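Long-range contacts in CocE/NonD family hydrolase (PDB 3III), which probably hydrolyses ester or amide bonds, as an alpha/beta-hydrolase of the CocE/NonD family related to the X-Pro dipeptidyl-peptidases: residues L186-I190 and F315-L320; K375-V381 and Y545-D551; N410-S416 and E488-I494. All coordinates share one frame; numbering follows the deposited sequence.

Contact 1 lies in the alpha/beta-hydrolase part of the chain, where a strand of the large mixed sheet meets a helix. Contacts 2 and 3 lie in the C-terminal beta domain, on the opposite side of the chain's centre. The centre of contact 1 is about 53 Å from that of contact 2 and about 44 Å from that of contact 3, with nearest atoms about 37 and 27 Å apart. Contacts 2 and 3 have centres about 12 Å apart and share one antiparallel sheet. Strands 541-546 and 408-417 are neighbours in it, and Tyr545 N lies 2.7 Å from Trp414 O. Along the chain, contact 3 is nested inside the loop that contact 2 closes.

Contact 1. Residues L186-I190 and F315-L320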
loop_
_atom_site.group_PDB
_atom_site.type_symbol
_atom_site.label_atom_id
_atom_site.label_comp_id
_atom_site.label_asym_id
_atom_site.label_seq_id
_atom_site.Cartn_x
_atom_site.Cartn_y
_atom_site.Cartn_z
ATOM N N LEU A 186 -17.773 -14.416 3.919
ATOM C CA LEU A 186 -16.627 -13.893 3.195
ATOM C C LEU A 186 -15.782 -15.125 2.839
ATOM O O LEU A 186 -15.140 -15.737 3.715
ATOM C CB LEU A 186 -15.801 -12.910 4.051
ATOM C CG LEU A 186 -14.561 -12.325 3.347
ATOM C CD1 LEU A 186 -14.975 -11.475 2.132
ATOM C CD2 LEU A 186 -13.632 -11.584 4.353
ATOM N N LYS A 187 -15.797 -15.502 1.565
ATOM C CA LYS A 187 -15.153 -16.723 1.083
ATOM C C LYS A 187 -13.813 -16.476 0.374
ATOM O O LYS A 187 -13.091 -17.435 0.103
ATOM C CB LYS A 187 -16.073 -17.487 0.114
ATOM C CG LYS A 187 -17.434 -17.887 0.711
ATOM C CD LYS A 187 -17.284 -18.777 1.934
ATOM C CE LYS A 187 -18.645 -19.257 2.506
ATOM N NZ LYS A 187 -19.091 -20.446 1.696
ATOM N N ALA A 188 -13.476 -15.212 0.087
ATOM C CA ALA A 188 -12.227 -14.858 -0.620
ATOM C C ALA A 188 -12.017 -13.343 -0.535
ATOM O O ALA A 188 -13.004 -12.588 -0.423
ATOM C CB ALA A 188 -12.303 -15.306 -2.092
HETATM N N MSE A 189 -10.769 -12.892 -0.640
HETATM C CA MSE A 189 -10.467 -11.469 -0.569
HETATM C C MSE A 189 -9.290 -11.124 -1.456
HETATM O O MSE A 189 -8.326 -11.919 -1.580
HETATM C CB MSE A 189 -10.148 -11.048 0.878
HETATM C CG MSE A 189 -9.005 -11.818 1.461
HETATM SE SE MSE A 189 -8.749 -11.502 3.411
HETATM C CE MSE A 189 -8.327 -9.515 3.265
ATOM N N ILE A 190 -9.369 -9.939 -2.066
ATOM C CA ILE A 190 -8.334 -9.416 -2.950
ATOM C C ILE A 190 -7.997 -7.973 -2.477
ATOM O O ILE A 190 -8.508 -6.972 -3.037
ATOM C CB ILE A 190 -8.764 -9.421 -4.416
ATOM C CG1 ILE A 190 -9.260 -10.815 -4.852
ATOM C CG2 ILE A 190 -7.600 -8.974 -5.341
ATOM C CD1 ILE A 190 -9.792 -10.825 -6.282
ATOM N N PHE A 315 -9.097 -16.590 -9.477
ATOM C CA PHE A 315 -9.136 -16.776 -8.012
ATOM C C PHE A 315 -10.582 -16.815 -7.529
ATOM O O PHE A 315 -10.979 -17.736 -6.809
ATOM C CB PHE A 315 -8.357 -15.635 -7.374
ATOM C CG PHE A 315 -8.405 -15.558 -5.873
ATOM C CD1 PHE A 315 -7.748 -16.495 -5.071
ATOM C CD2 PHE A 315 -9.055 -14.494 -5.261
ATOM C CE1 PHE A 315 -7.762 -16.366 -3.682
ATOM C CE2 PHE A 315 -9.073 -14.354 -3.876
ATOM C CZ PHE A 315 -8.410 -15.311 -3.074
ATOM N N PHE A 316 -11.381 -15.871 -7.995
ATOM C CA PHE A 316 -12.790 -15.829 -7.585
ATOM C C PHE A 316 -13.628 -16.959 -8.202
ATOM O O PHE A 316 -14.562 -17.399 -7.575
ATOM C CB PHE A 316 -13.432 -14.475 -7.889
ATOM C CG PHE A 316 -13.232 -13.401 -6.819
ATOM C CD1 PHE A 316 -12.602 -13.638 -5.617
ATOM C CD2 PHE A 316 -13.690 -12.096 -7.073
ATOM C CE1 PHE A 316 -12.441 -12.605 -4.658
ATOM C CE2 PHE A 316 -13.612 -11.104 -6.128
ATOM C CZ PHE A 316 -12.952 -11.351 -4.906
ATOM N N ASP A 317 -13.316 -17.403 -9.420
ATOM C CA ASP A 317 -14.039 -18.521 -10.000
ATOM C C ASP A 317 -13.777 -19.756 -9.134
ATOM O O ASP A 317 -14.695 -20.586 -8.896
ATOM C CB ASP A 317 -13.568 -18.842 -11.425
ATOM C CG ASP A 317 -14.029 -17.845 -12.475
ATOM O OD1 ASP A 317 -14.932 -17.003 -12.230
ATOM O OD2 ASP A 317 -13.477 -17.975 -13.577
ATOM N N PHE A 318 -12.542 -19.884 -8.626
ATOM C CA PHE A 318 -12.265 -21.030 -7.718
ATOM C C PHE A 318 -13.027 -20.890 -6.402
ATOM O O PHE A 318 -13.654 -21.842 -5.960
ATOM C CB PHE A 318 -10.769 -21.158 -7.460
ATOM C CG PHE A 318 -10.370 -22.417 -6.764
ATOM C CD1 PHE A 318 -10.047 -23.541 -7.490
ATOM C CD2 PHE A 318 -10.296 -22.472 -5.378
ATOM C CE1 PHE A 318 -9.675 -24.773 -6.842
ATOM C CE2 PHE A 318 -9.889 -23.676 -4.729
ATOM C CZ PHE A 318 -9.578 -24.804 -5.475
ATOM N N TYR A 319 -12.929 -19.728 -5.743
ATOM C CA TYR A 319 -13.451 -19.573 -4.374
ATOM C C TYR A 319 -14.924 -19.180 -4.295
ATOM O O TYR A 319 -15.587 -19.592 -3.348
ATOM C CB TYR A 319 -12.552 -18.652 -3.476
ATOM C CG TYR A 319 -11.261 -19.326 -3.146
ATOM C CD1 TYR A 319 -11.223 -20.419 -2.293
ATOM C CD2 TYR A 319 -10.098 -18.964 -3.793
ATOM C CE1 TYR A 319 -10.061 -21.089 -2.054
ATOM C CE2 TYR A 319 -8.930 -19.620 -3.562
ATOM C CZ TYR A 319 -8.906 -20.695 -2.694
ATOM O OH TYR A 319 -7.746 -21.418 -2.503
ATOM N N LEU A 320 -15.418 -18.361 -5.228
ATOM C CA LEU A 320 -16.787 -17.903 -5.168
ATOM C C LEU A 320 -17.720 -18.735 -6.049
ATOM O O LEU A 320 -18.877 -18.911 -5.690
ATOM C CB LEU A 320 -16.895 -16.440 -5.559
ATOM C CG LEU A 320 -16.015 -15.462 -4.781
ATOM C CD1 LEU A 320 -16.306 -13.945 -5.224
ATOM C CD2 LEU A 320 -16.260 -15.597 -3.250
#
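Ile190 CD1 stands over one face of the Phe316 ring, 19° off the ring normal. This is a CH-pi contact, with Phe316 CZ 3.5 Å from Ile190 CD1. The two side chains come from opposite directions, one from strand 186-192 and the other from helix 306-319. Leu320 CD1 lies on the opposite face of the ring, which is therefore held between two methyl groups. Ile190 also meets Phe315, and here the side chains slide past each other, with Ile190 CG1 3.7 Å from Phe315 CE2. Phe315 has its CG anti to the backbone N (chi1 173°). This sends the ring to the strand, where Phe315 CE2 comes 3.4 Å from Met189 O.

Ala188 points its methyl group at the helix. Its CB lies 3.6 Å from Tyr319 CB and 3.7 Å from Phe316 CE1, and it also touches Phe315 and Leu320. At the margin Lys187 CB packs on Leu320 CD2, while the Lys187 amine turns away to Asn162. Met189, a selenomethionine, points away from the helix and touches helix 170-179 on the other side of the sheet. The sheet thus has a helix on each face, as in the alpha/beta-hydrolase fold. Strand and helix segments run nearly antiparallel, at 170°. They share no hydrogen bond, so apolar and aromatic packing joins them, and the polar backbone edges of the strand are used by its sheet neighbours.

Contact 2. Residues K375-V381 and Y545-D551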
loop_
_atom_site.group_PDB
_atom_site.type_symbol
_atom_site.label_atom_id
_atom_site.label_comp_id
_atom_site.label_asym_id
_atom_site.label_seq_id
_atom_site.Cartn_x
_atom_site.Cartn_y
_atom_site.Cartn_z
ATOM N N LYS A 375 34.487 -5.926 7.488
ATOM C CA LYS A 375 34.275 -4.918 8.527
ATOM C C LYS A 375 35.341 -3.853 8.456
ATOM O O LYS A 375 36.448 -4.115 8.032
ATOM C CB LYS A 375 34.296 -5.562 9.931
ATOM C CG LYS A 375 33.253 -6.687 10.100
ATOM C CD LYS A 375 32.878 -6.991 11.553
ATOM C CE LYS A 375 31.982 -5.841 12.154
ATOM N NZ LYS A 375 31.520 -6.060 13.555
ATOM N N ILE A 376 35.026 -2.648 8.907
ATOM C CA ILE A 376 35.991 -1.568 8.902
ATOM C C ILE A 376 36.577 -1.497 10.308
ATOM O O ILE A 376 35.859 -1.398 11.269
ATOM C CB ILE A 376 35.355 -0.229 8.480
ATOM C CG1 ILE A 376 34.650 -0.369 7.109
ATOM C CG2 ILE A 376 36.409 0.845 8.457
ATOM C CD1 ILE A 376 35.565 -0.559 5.920
ATOM N N SER A 377 37.885 -1.580 10.425
ATOM C CA SER A 377 38.506 -1.848 11.712
ATOM C C SER A 377 38.588 -0.667 12.670
ATOM O O SER A 377 38.607 -0.878 13.893
ATOM C CB SER A 377 39.906 -2.333 11.470
ATOM O OG SER A 377 40.578 -1.307 10.780
ATOM N N SER A 378 38.702 0.554 12.150
ATOM C CA SER A 378 38.834 1.730 13.016
ATOM C C SER A 378 37.722 2.826 12.863
ATOM O O SER A 378 37.232 3.160 11.752
ATOM C CB SER A 378 40.245 2.288 12.916
ATOM O OG SER A 378 40.424 3.027 11.747
ATOM N N ALA A 379 37.308 3.318 14.029
ATOM C CA ALA A 379 36.150 4.188 14.184
ATOM C C ALA A 379 36.481 5.544 13.581
ATOM O O ALA A 379 37.522 6.112 13.882
ATOM C CB ALA A 379 35.773 4.319 15.654
ATOM N N HIS A 380 35.627 5.975 12.648
ATOM C CA HIS A 380 35.660 7.310 12.047
ATOM C C HIS A 380 34.280 7.880 11.975
ATOM O O HIS A 380 33.326 7.167 12.130
ATOM C CB HIS A 380 36.253 7.286 10.650
ATOM C CG HIS A 380 37.706 7.015 10.694
ATOM N ND1 HIS A 380 38.205 5.729 10.769
ATOM C CD2 HIS A 380 38.767 7.850 10.847
ATOM C CE1 HIS A 380 39.527 5.796 10.864
ATOM N NE2 HIS A 380 39.886 7.068 10.907
ATOM N N VAL A 381 34.203 9.186 11.764
ATOM C CA VAL A 381 32.931 9.873 11.796
ATOM C C VAL A 381 32.724 10.732 10.565
ATOM O O VAL A 381 33.623 11.401 10.130
ATOM C CB VAL A 381 32.784 10.671 13.074
ATOM C CG1 VAL A 381 33.825 11.791 13.160
ATOM C CG2 VAL A 381 31.342 11.182 13.210
ATOM N N TYR A 545 28.786 7.397 12.552
ATOM C CA TYR A 545 30.012 6.730 12.938
ATOM C C TYR A 545 30.114 5.369 12.274
ATOM O O TYR A 545 29.148 4.625 12.210
ATOM C CB TYR A 545 30.056 6.566 14.456
ATOM C CG TYR A 545 29.987 7.850 15.197
ATOM C CD1 TYR A 545 31.133 8.455 15.687
ATOM C CD2 TYR A 545 28.777 8.450 15.438
ATOM C CE1 TYR A 545 31.084 9.657 16.391
ATOM C CE2 TYR A 545 28.706 9.648 16.134
ATOM C CZ TYR A 545 29.843 10.233 16.600
ATOM O OH TYR A 545 29.731 11.401 17.300
ATOM N N THR A 546 31.297 5.059 11.760
ATOM C CA THR A 546 31.540 3.776 11.130
ATOM C C THR A 546 32.868 3.222 11.612
ATOM O O THR A 546 33.781 3.993 12.008
ATOM C CB THR A 546 31.607 3.937 9.630
ATOM O OG1 THR A 546 32.730 4.759 9.286
ATOM C CG2 THR A 546 30.287 4.549 9.081
ATOM N N GLY A 547 32.981 1.894 11.589
ATOM C CA GLY A 547 34.254 1.236 11.903
ATOM C C GLY A 547 34.425 0.928 13.374
ATOM O O GLY A 547 33.824 1.572 14.239
ATOM N N GLY A 548 35.287 -0.047 13.665
ATOM C CA GLY A 548 35.566 -0.432 15.074
ATOM C C GLY A 548 34.280 -0.934 15.721
ATOM O O GLY A 548 33.550 -1.681 15.104
ATOM N N LYS A 549 33.960 -0.474 16.929
ATOM C CA LYS A 549 32.679 -0.823 17.565
ATOM C C LYS A 549 31.456 -0.282 16.838
ATOM O O LYS A 549 30.340 -0.737 17.083
ATOM C CB LYS A 549 32.636 -0.349 19.024
ATOM C CG LYS A 549 32.660 1.183 19.230
ATOM C CD LYS A 549 32.552 1.573 20.746
ATOM C CE LYS A 549 33.717 2.466 21.210
ATOM N NZ LYS A 549 34.052 2.382 22.697
ATOM N N TYR A 550 31.643 0.692 15.944
ATOM C CA TYR A 550 30.498 1.317 15.268
ATOM C C TYR A 550 30.201 0.553 13.980
ATOM O O TYR A 550 30.496 1.049 12.912
ATOM C CB TYR A 550 30.798 2.798 14.958
ATOM C CG TYR A 550 31.117 3.575 16.185
ATOM C CD1 TYR A 550 30.230 3.598 17.249
ATOM C CD2 TYR A 550 32.317 4.265 16.316
ATOM C CE1 TYR A 550 30.513 4.299 18.411
ATOM C CE2 TYR A 550 32.617 4.961 17.479
ATOM C CZ TYR A 550 31.678 4.967 18.522
ATOM O OH TYR A 550 31.887 5.621 19.705
ATOM N N ASP A 551 29.611 -0.630 14.108
ATOM C CA ASP A 551 29.414 -1.556 12.969
ATOM C C ASP A 551 28.225 -1.166 12.103
ATOM O O ASP A 551 27.323 -1.950 11.841
ATOM C CB ASP A 551 29.300 -3.008 13.458
ATOM C CG ASP A 551 28.063 -3.256 14.334
ATOM O OD1 ASP A 551 27.435 -2.303 14.859
ATOM O OD2 ASP A 551 27.705 -4.437 14.472
HETATM O O HOH W 1 33.074 -2.726 12.768
HETATM O O HOH W 2 35.421 4.046 9.657
#
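Val381 CG2 lies over one face of the Tyr545 ring in a CH-pi contact, 19° off the normal. Tyr545 CE1 is closest, 3.5 Å from Val381 CG2. The two side chains lie side by side and point the same way. Val381 CG2 is anti to the backbone N, which turns it to the ring. The Tyr550 ring is met at its edge, where Ala379 CB comes 3.5 Å from Tyr550 CD2. One face of that ring carries Tyr545 CB and the opposite face carries Lys549 CG. Tyr550 also meets Trp414 edge to face.

The backbones form a short antiparallel pair. His380 and Thr546 exchange two nearly straight hydrogen bonds, with His380 N 2.8 Å from Thr546 O. Beyond them Gly547 to Tyr550 make a type II' turn, and Gly548 N donates a hydrogen bond to Ile376 O at 2.8 Å. Gly548 has positive phi, which favours glycine. Gly547 has no CB, so its CA can pass close to Ser378 O and lie 3.1 Å from Ile376 O.

His380 ND1 turns back on its own segment and donates to Ser378 O from above the carbonyl plane. Water 2 also donates to Ser378 O and bonds Thr546 OG1 at 2.8 Å. Ala366 N is a further partner of Thr546 OG1. Water 1 donates to Gly548 O and, weakly, to Ile376 O. Lys375 NZ stays 4.2 Å from Asp551 OD2, beyond a salt bridge, while Asp551 OD1 bonds Trp414 NE1.

The contact, mainly one of backbone, joins the start of strand 380-385 to the end of strand 541-546 at the surface of the C-terminal domain. Two hydrogen bonds pair the strand ends. One more and two bridging waters, one partly weak, tie the loops beyond. The tyrosines add apolar cover on one side.

Contact 3. Residues N410-S416 and E488-I494; sequences NLKLWVS and EIVPVEI
Asn410 holds its CG anti to the backbone N (chi1 -177°), and Glu493 holds its CG beside its own backbone N (chi1 -64°). These torsions bring the amide to the carboxylate across an antiparallel strand pair. The pair belongs to the C-terminal beta domain, consistent with a galactose-binding-like jelly roll. Asn410 ND2 donates to Glu493 OE1 at 2.9 Å. The oxygen lies in the amide plane, but the donor sits above the carboxylate plane. Ile471 O also accepts from Asn410 ND2.

Six backbone bonds join the strands, two each at Leu411 with Ile494, Leu413 with Val492 and Val415 with Val490. The shortest runs from Val490 N to Val415 O, at 2.7 Å.

Lys412, Trp414, Pro491 and Glu493 share one face of the sheet. Pro491 CB sits over the six-membered ring of Trp414, 5° off its normal, as a CH-pi contact. Pro491 CD comes 3.5 Å from Trp414 CZ3. Ile489 CG2 lies at the edge of the indole. The extended Lys412 chain passes Glu493, with Lys412 CG 3.9 Å from Glu493 CG. Lys412 NZ forms a salt bridge with Asp551, and water 3 links Lys412 NZ to Glu493 OE2.

The other face is apolar. Leu413 CB meets Val492 CG2 at 3.8 Å, and Val415 CG2 touches both Val490 CG2 and Val492 CG1. This face rests on strands 424-432 and 508-514, so it joins two sheets of the domain.

One buried polar atom is left without a partner in the model: Asn410 OD1, 3.3 Å from Glu493 CB.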
loop_
_atom_site.group_PDB
_atom_site.type_symbol
_atom_site.label_atom_id
_atom_site.label_comp_id
_atom_site.label_asym_id
_atom_site.label_seq_id
_atom_site.Cartn_x
_atom_site.Cartn_y
_atom_site.Cartn_z
ATOM N N ASN A 410 18.009 -3.469 5.875
ATOM C CA ASN A 410 18.159 -2.913 7.211
ATOM C C ASN A 410 19.423 -2.085 7.185
ATOM O O ASN A 410 20.535 -2.615 6.924
ATOM C CB ASN A 410 18.243 -4.051 8.274
ATOM C CG ASN A 410 18.326 -3.519 9.692
ATOM O OD1 ASN A 410 18.378 -2.308 9.910
ATOM N ND2 ASN A 410 18.310 -4.425 10.681
ATOM N N LEU A 411 19.260 -0.802 7.465
ATOM C CA LEU A 411 20.410 0.082 7.572
ATOM C C LEU A 411 20.720 0.378 9.038
ATOM O O LEU A 411 19.960 1.102 9.700
ATOM C CB LEU A 411 20.159 1.371 6.783
ATOM C CG LEU A 411 21.300 2.379 6.886
ATOM C CD1 LEU A 411 22.606 1.748 6.361
ATOM C CD2 LEU A 411 20.931 3.694 6.108
ATOM N N LYS A 412 21.833 -0.197 9.527
ATOM C CA LYS A 412 22.283 0.020 10.889
ATOM C C LYS A 412 23.279 1.165 10.895
ATOM O O LYS A 412 24.305 1.126 10.197
ATOM C CB LYS A 412 22.887 -1.222 11.535
ATOM C CG LYS A 412 23.128 -0.943 13.052
ATOM C CD LYS A 412 23.938 -2.047 13.711
ATOM C CE LYS A 412 24.040 -1.882 15.180
ATOM N NZ LYS A 412 24.818 -3.034 15.721
ATOM N N LEU A 413 22.972 2.192 11.674
ATOM C CA LEU A 413 23.878 3.317 11.859
ATOM C C LEU A 413 24.178 3.597 13.313
ATOM O O LEU A 413 23.317 3.409 14.177
ATOM C CB LEU A 413 23.329 4.607 11.217
ATOM C CG LEU A 413 22.888 4.568 9.757
ATOM C CD1 LEU A 413 22.049 5.827 9.421
ATOM C CD2 LEU A 413 24.092 4.364 8.786
ATOM N N TRP A 414 25.385 4.086 13.573
ATOM C CA TRP A 414 25.685 4.725 14.811
ATOM C C TRP A 414 25.716 6.252 14.629
ATOM O O TRP A 414 26.409 6.773 13.761
ATOM C CB TRP A 414 27.001 4.200 15.387
ATOM C CG TRP A 414 26.960 2.741 15.731
ATOM C CD1 TRP A 414 27.082 1.685 14.871
ATOM C CD2 TRP A 414 26.860 2.181 17.038
ATOM N NE1 TRP A 414 27.036 0.506 15.573
ATOM C CE2 TRP A 414 26.855 0.777 16.893
ATOM C CE3 TRP A 414 26.673 2.728 18.304
ATOM C CZ2 TRP A 414 26.769 -0.084 17.973
ATOM C CZ3 TRP A 414 26.567 1.872 19.401
ATOM C CH2 TRP A 414 26.606 0.474 19.222
ATOM N N VAL A 415 24.943 6.970 15.450
ATOM C CA VAL A 415 24.662 8.365 15.181
ATOM C C VAL A 415 24.695 9.193 16.483
ATOM O O VAL A 415 24.474 8.661 17.604
ATOM C CB VAL A 415 23.280 8.524 14.504
ATOM C CG1 VAL A 415 23.146 7.764 13.146
ATOM C CG2 VAL A 415 22.138 8.155 15.486
ATOM N N SER A 416 24.997 10.493 16.343
ATOM C CA SER A 416 24.883 11.461 17.404
ATOM C C SER A 416 24.613 12.841 16.828
ATOM O O SER A 416 24.811 13.066 15.666
ATOM C CB SER A 416 26.158 11.561 18.232
ATOM O OG SER A 416 27.171 12.232 17.497
ATOM N N GLU A 488 25.801 12.058 22.596
ATOM C CA GLU A 488 25.400 10.687 22.857
ATOM C C GLU A 488 25.334 9.955 21.523
ATOM O O GLU A 488 24.518 10.293 20.684
ATOM C CB GLU A 488 24.047 10.645 23.520
ATOM C CG GLU A 488 23.647 9.312 24.068
ATOM C CD GLU A 488 22.259 9.373 24.646
ATOM O OE1 GLU A 488 21.705 10.481 24.863
ATOM O OE2 GLU A 488 21.714 8.299 24.891
ATOM N N ILE A 489 26.219 8.976 21.354
ATOM C CA ILE A 489 26.259 8.125 20.197
ATOM C C ILE A 489 25.376 6.882 20.390
ATOM O O ILE A 489 25.620 6.082 21.320
ATOM C CB ILE A 489 27.706 7.648 19.948
ATOM C CG1 ILE A 489 28.617 8.855 19.710
ATOM C CG2 ILE A 489 27.785 6.713 18.783
ATOM C CD1 ILE A 489 30.126 8.505 19.727
ATOM N N VAL A 490 24.373 6.699 19.520
ATOM C CA VAL A 490 23.414 5.580 19.691
ATOM C C VAL A 490 23.295 4.733 18.417
ATOM O O VAL A 490 23.535 5.257 17.277
ATOM C CB VAL A 490 22.050 6.097 20.147
ATOM C CG1 VAL A 490 22.184 6.931 21.475
ATOM C CG2 VAL A 490 21.414 6.917 19.052
ATOM N N PRO A 491 23.002 3.417 18.573
ATOM C CA PRO A 491 22.783 2.546 17.422
ATOM C C PRO A 491 21.337 2.602 16.995
ATOM O O PRO A 491 20.463 2.574 17.873
ATOM C CB PRO A 491 23.098 1.148 17.977
ATOM C CG PRO A 491 22.783 1.277 19.426
ATOM C CD PRO A 491 23.134 2.634 19.818
ATOM N N VAL A 492 21.100 2.705 15.685
ATOM C CA VAL A 492 19.772 2.733 15.093
ATOM C C VAL A 492 19.735 1.754 13.955
ATOM O O VAL A 492 20.762 1.485 13.308
ATOM C CB VAL A 492 19.360 4.126 14.605
ATOM C CG1 VAL A 492 19.415 5.166 15.821
ATOM C CG2 VAL A 492 20.214 4.553 13.417
ATOM N N GLU A 493 18.567 1.208 13.726
ATOM C CA GLU A 493 18.322 0.347 12.565
ATOM C C GLU A 493 17.113 0.863 11.851
ATOM O O GLU A 493 16.031 0.989 12.453
ATOM C CB GLU A 493 18.087 -1.086 13.000
ATOM C CG GLU A 493 19.315 -1.646 13.653
ATOM C CD GLU A 493 19.166 -3.055 14.131
ATOM O OE1 GLU A 493 18.425 -3.849 13.528
ATOM O OE2 GLU A 493 19.854 -3.386 15.123
ATOM N N ILE A 494 17.328 1.216 10.589
ATOM C CA ILE A 494 16.337 1.851 9.754
ATOM C C ILE A 494 15.738 0.832 8.807
ATOM O O ILE A 494 16.475 0.131 8.067
ATOM C CB ILE A 494 16.932 3.017 8.971
ATOM C CG1 ILE A 494 17.526 4.045 9.944
ATOM C CG2 ILE A 494 15.873 3.744 8.128
ATOM C CD1 ILE A 494 18.176 5.275 9.220
HETATM O O HOH W 3 22.553 -4.623 15.338
#